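Local atomic coordinates of BCL2-like 10 (Danio rerio, PDB entry 6FBX), a protein that restrains apoptosis as a pro-survival member of the Bcl-2 family and binds the BH3 segment of the pro-apoptotic protein Bad. Residues 9-21 and 115-127. Sequence-based numbering, arbitrary orientation.
Sequences LREQTLLLAEDYI and SRRLAETIADYLG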
# COMPACT_ATOMS: atom_id res chain seq x y z
N LEU A 9 11.76 10.89 -1.47
CA LEU A 9 11.07 9.69 -1.01
C LEU A 9 9.66 9.61 -1.58
O LEU A 9 9.18 8.52 -1.92
CB LEU A 9 11.02 9.65 0.52
CG LEU A 9 12.34 9.40 1.23
CD1 LEU A 9 12.16 9.61 2.72
CD2 LEU A 9 12.84 7.99 0.95
N ARG A 10 8.97 10.75 -1.66
CA ARG A 10 7.62 10.75 -2.22
C ARG A 10 7.63 10.30 -3.67
O ARG A 10 6.80 9.49 -4.09
CB ARG A 10 7.00 12.14 -2.07
CG ARG A 10 5.49 12.17 -2.30
CD ARG A 10 5.12 12.76 -3.65
NE ARG A 10 3.67 12.86 -3.81
CZ ARG A 10 3.06 13.21 -4.94
NH1 ARG A 10 1.74 13.27 -4.98
NH2 ARG A 10 3.77 13.50 -6.02
N GLU A 11 8.59 10.78 -4.46
CA GLU A 11 8.65 10.40 -5.86
C GLU A 11 9.05 8.93 -6.02
O GLU A 11 8.49 8.23 -6.87
CB GLU A 11 9.62 11.30 -6.62
CG GLU A 11 9.66 11.04 -8.12
CD GLU A 11 8.27 11.06 -8.75
OE1 GLU A 11 7.54 12.06 -8.56
OE2 GLU A 11 7.91 10.07 -9.42
N GLN A 12 10.01 8.46 -5.22
CA GLN A 12 10.38 7.05 -5.28
C GLN A 12 9.20 6.16 -4.93
O GLN A 12 8.98 5.12 -5.57
CB GLN A 12 11.55 6.77 -4.33
CG GLN A 12 12.84 7.48 -4.69
CD GLN A 12 13.43 6.98 -5.98
OE1 GLN A 12 13.88 5.83 -6.06
NE2 GLN A 12 13.44 7.83 -7.00
N THR A 13 8.43 6.54 -3.92
CA THR A 13 7.27 5.76 -3.52
C THR A 13 6.18 5.81 -4.58
O THR A 13 5.52 4.80 -4.85
CB THR A 13 6.73 6.27 -2.18
OG1 THR A 13 7.78 6.22 -1.20
CG2 THR A 13 5.56 5.42 -1.70
N LEU A 14 5.97 6.98 -5.19
CA LEU A 14 4.95 7.10 -6.23
C LEU A 14 5.24 6.15 -7.39
O LEU A 14 4.34 5.44 -7.86
CB LEU A 14 4.87 8.54 -6.72
CG LEU A 14 3.81 8.85 -7.77
CD1 LEU A 14 2.40 8.60 -7.23
CD2 LEU A 14 3.94 10.28 -8.26
N LEU A 15 6.49 6.13 -7.86
CA LEU A 15 6.86 5.21 -8.93
C LEU A 15 6.57 3.77 -8.53
O LEU A 15 6.06 2.98 -9.33
CB LEU A 15 8.34 5.38 -9.28
CG LEU A 15 8.75 6.72 -9.89
CD1 LEU A 15 10.27 6.84 -9.93
CD2 LEU A 15 8.16 6.88 -11.28
N LEU A 16 6.89 3.41 -7.29
CA LEU A 16 6.66 2.05 -6.82
C LEU A 16 5.17 1.73 -6.75
O LEU A 16 4.73 0.68 -7.22
CB LEU A 16 7.32 1.86 -5.45
CG LEU A 16 7.49 0.43 -4.96
CD1 LEU A 16 8.50 -0.31 -5.83
CD2 LEU A 16 7.94 0.42 -3.51
N ALA A 17 4.39 2.64 -6.17
CA ALA A 17 2.95 2.44 -6.09
C ALA A 17 2.31 2.39 -7.47
O ALA A 17 1.44 1.55 -7.73
CB ALA A 17 2.31 3.54 -5.25
N GLU A 18 2.73 3.29 -8.37
CA GLU A 18 2.17 3.27 -9.72
C GLU A 18 2.46 1.95 -10.42
O GLU A 18 1.60 1.41 -11.12
CB GLU A 18 2.72 4.44 -10.53
CG GLU A 18 2.10 5.78 -10.17
CD GLU A 18 2.50 6.88 -11.13
OE1 GLU A 18 3.71 6.99 -11.45
OE2 GLU A 18 1.61 7.62 -11.58
N ASP A 19 3.67 1.42 -10.23
CA ASP A 19 4.01 0.16 -10.88
C ASP A 19 3.16 -0.99 -10.35
O ASP A 19 2.63 -1.79 -11.12
CB ASP A 19 5.49 -0.17 -10.70
CG ASP A 19 5.85 -1.54 -11.23
OD1 ASP A 19 5.98 -1.67 -12.47
OD2 ASP A 19 5.96 -2.48 -10.43
N TYR A 20 3.04 -1.09 -9.02
CA TYR A 20 2.27 -2.20 -8.46
C TYR A 20 0.81 -2.10 -8.88
O TYR A 20 0.19 -3.11 -9.24
CB TYR A 20 2.37 -2.24 -6.94
CG TYR A 20 1.70 -3.47 -6.40
CD1 TYR A 20 2.22 -4.73 -6.70
CD2 TYR A 20 0.53 -3.40 -5.66
CE1 TYR A 20 1.60 -5.88 -6.25
CE2 TYR A 20 -0.09 -4.55 -5.19
CZ TYR A 20 0.45 -5.79 -5.50
OH TYR A 20 -0.15 -6.94 -5.05
N ILE A 21 0.24 -0.90 -8.84
CA ILE A 21 -1.15 -0.72 -9.24
C ILE A 21 -1.35 -1.10 -10.70
O ILE A 21 -2.32 -1.78 -11.06
CB ILE A 21 -1.59 0.73 -8.95
CG1 ILE A 21 -1.78 0.90 -7.44
CG2 ILE A 21 -2.88 1.07 -9.69
CD1 ILE A 21 -1.93 2.34 -6.99
N SER A 115 -6.98 5.26 -9.91
CA SER A 115 -5.77 4.52 -9.55
C SER A 115 -4.65 5.48 -9.16
O SER A 115 -3.99 5.30 -8.13
CB SER A 115 -5.34 3.63 -10.71
OG SER A 115 -6.30 2.64 -10.99
N ARG A 116 -4.42 6.50 -9.99
CA ARG A 116 -3.33 7.44 -9.74
C ARG A 116 -3.50 8.13 -8.39
O ARG A 116 -2.53 8.32 -7.65
CB ARG A 116 -3.27 8.47 -10.87
CG ARG A 116 -2.24 9.58 -10.69
CD ARG A 116 -0.92 9.24 -11.34
NE ARG A 116 0.07 10.31 -11.14
CZ ARG A 116 1.22 10.40 -11.79
NH1 ARG A 116 1.55 9.50 -12.71
NH2 ARG A 116 2.05 11.40 -11.54
N ARG A 117 -4.74 8.52 -8.05
CA ARG A 117 -4.97 9.19 -6.77
C ARG A 117 -4.58 8.30 -5.60
O ARG A 117 -4.02 8.77 -4.61
CB ARG A 117 -6.44 9.60 -6.66
CG ARG A 117 -6.92 10.50 -7.79
CD ARG A 117 -8.43 10.69 -7.74
NE ARG A 117 -8.83 11.76 -6.83
CZ ARG A 117 -9.18 12.99 -7.21
NH1 ARG A 117 -9.19 13.34 -8.49
NH2 ARG A 117 -9.53 13.89 -6.30
N LEU A 118 -4.87 7.00 -5.69
CA LEU A 118 -4.48 6.09 -4.62
C LEU A 118 -2.96 5.99 -4.52
O LEU A 118 -2.40 5.95 -3.42
CB LEU A 118 -5.10 4.71 -4.84
CG LEU A 118 -6.54 4.54 -4.35
CD1 LEU A 118 -7.42 5.71 -4.73
CD2 LEU A 118 -7.12 3.24 -4.90
N ALA A 119 -2.27 5.95 -5.67
CA ALA A 119 -0.82 5.91 -5.65
C ALA A 119 -0.24 7.16 -4.99
O ALA A 119 0.70 7.07 -4.19
CB ALA A 119 -0.28 5.78 -7.08
N GLU A 120 -0.80 8.32 -5.31
CA GLU A 120 -0.33 9.56 -4.70
C GLU A 120 -0.61 9.59 -3.20
O GLU A 120 0.19 10.14 -2.44
CB GLU A 120 -0.99 10.76 -5.39
CG GLU A 120 -0.58 10.93 -6.84
CD GLU A 120 -1.31 12.06 -7.53
OE1 GLU A 120 -0.64 12.93 -8.12
OE2 GLU A 120 -2.56 12.09 -7.47
N THR A 121 -1.72 9.00 -2.77
CA THR A 121 -2.03 8.94 -1.35
C THR A 121 -0.99 8.11 -0.59
O THR A 121 -0.52 8.51 0.48
CB THR A 121 -3.43 8.38 -1.14
OG1 THR A 121 -4.38 9.26 -1.76
CG2 THR A 121 -3.77 8.25 0.34
N ILE A 122 -0.62 6.95 -1.14
CA ILE A 122 0.44 6.15 -0.53
C ILE A 122 1.74 6.95 -0.49
O ILE A 122 2.43 6.99 0.53
CB ILE A 122 0.63 4.82 -1.29
CG1 ILE A 122 -0.58 3.90 -1.08
CG2 ILE A 122 1.92 4.12 -0.84
CD1 ILE A 122 -0.56 2.66 -1.96
N ALA A 123 2.08 7.57 -1.62
CA ALA A 123 3.34 8.31 -1.71
C ALA A 123 3.38 9.45 -0.69
O ALA A 123 4.39 9.65 -0.02
CB ALA A 123 3.52 8.85 -3.13
N ASP A 124 2.29 10.22 -0.58
CA ASP A 124 2.28 11.32 0.37
C ASP A 124 2.41 10.82 1.80
O ASP A 124 3.10 11.44 2.62
CB ASP A 124 1.00 12.15 0.22
CG ASP A 124 1.00 13.01 -1.03
OD1 ASP A 124 -0.10 13.36 -1.51
OD2 ASP A 124 2.09 13.33 -1.54
N TYR A 125 1.77 9.70 2.12
CA TYR A 125 1.76 9.22 3.49
C TYR A 125 3.13 8.67 3.90
O TYR A 125 3.69 9.08 4.92
CB TYR A 125 0.69 8.14 3.66
CG TYR A 125 0.57 7.64 5.08
CD1 TYR A 125 0.98 6.36 5.42
CD2 TYR A 125 0.07 8.46 6.08
CE1 TYR A 125 0.88 5.90 6.72
CE2 TYR A 125 -0.03 8.01 7.38
CZ TYR A 125 0.38 6.73 7.69
OH TYR A 125 0.28 6.29 8.99
N LEU A 126 3.68 7.76 3.11
CA LEU A 126 4.96 7.16 3.46
C LEU A 126 6.11 8.15 3.27
O LEU A 126 6.97 8.29 4.15
CB LEU A 126 5.20 5.90 2.64
CG LEU A 126 4.19 4.77 2.84
CD1 LEU A 126 4.51 3.60 1.92
CD2 LEU A 126 4.15 4.31 4.29
N GLY A 127 6.13 8.85 2.14
CA GLY A 127 7.21 9.78 1.86
C GLY A 127 7.13 11.07 2.65
O GLY A 127 8.16 11.73 2.83
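Leu14 and Ala119 interlock at the middle of two roughly antiparallel helices that cross at a marked angle, a worked example of how small residues let helices pack closely: the axes of 9-21 and 115-127 approach to 8.0 Å at an angle of 144°. The Leu14 side chain enters the hole formed by Arg116, Ala119, Glu120 and Ala123, its CD1 lying against the helix backbone at Ala119 C, 3.7 Å away. Ala119 is the reciprocal knob, its CB seated among Leu14, Ala17, Glu18 and Ile21, with Ile21 CD1 3.8 Å from it. Toward Gly127, where the alpha carbons of Arg10 and Gly127 come within 4.2 Å, a CB on the glycine would collide with Arg10. Thr13 divides its branches: CG2, anti to the backbone N, rests 3.6 Å from Ala123 CA, while OG1 turns back to hydrogen-bond Leu9 O at 2.8 Å and is also hydrogen-bonded to Trp140 NE1.

Along the more open flank, Arg10 bends at chi2 (-105°) and runs alongside Asp124. Its NE donates to Asp124 OD2 at 2.8 Å, meeting the oxygen from above the carboxylate plane; Glu120 sets its aliphatic CB beside Arg10 NH1, and its carboxylate adds a long ion pair. Were Arg10 an alanine, Asp124 would probably lose its cationic mate and the Ala123 methyl the cover of CG. The chemistry thus implies an apolar, alanine-rich seam joining helix 2-24 to helix 112-129 within the Bcl-2 helical bundle, with charge pairing confined to its margin.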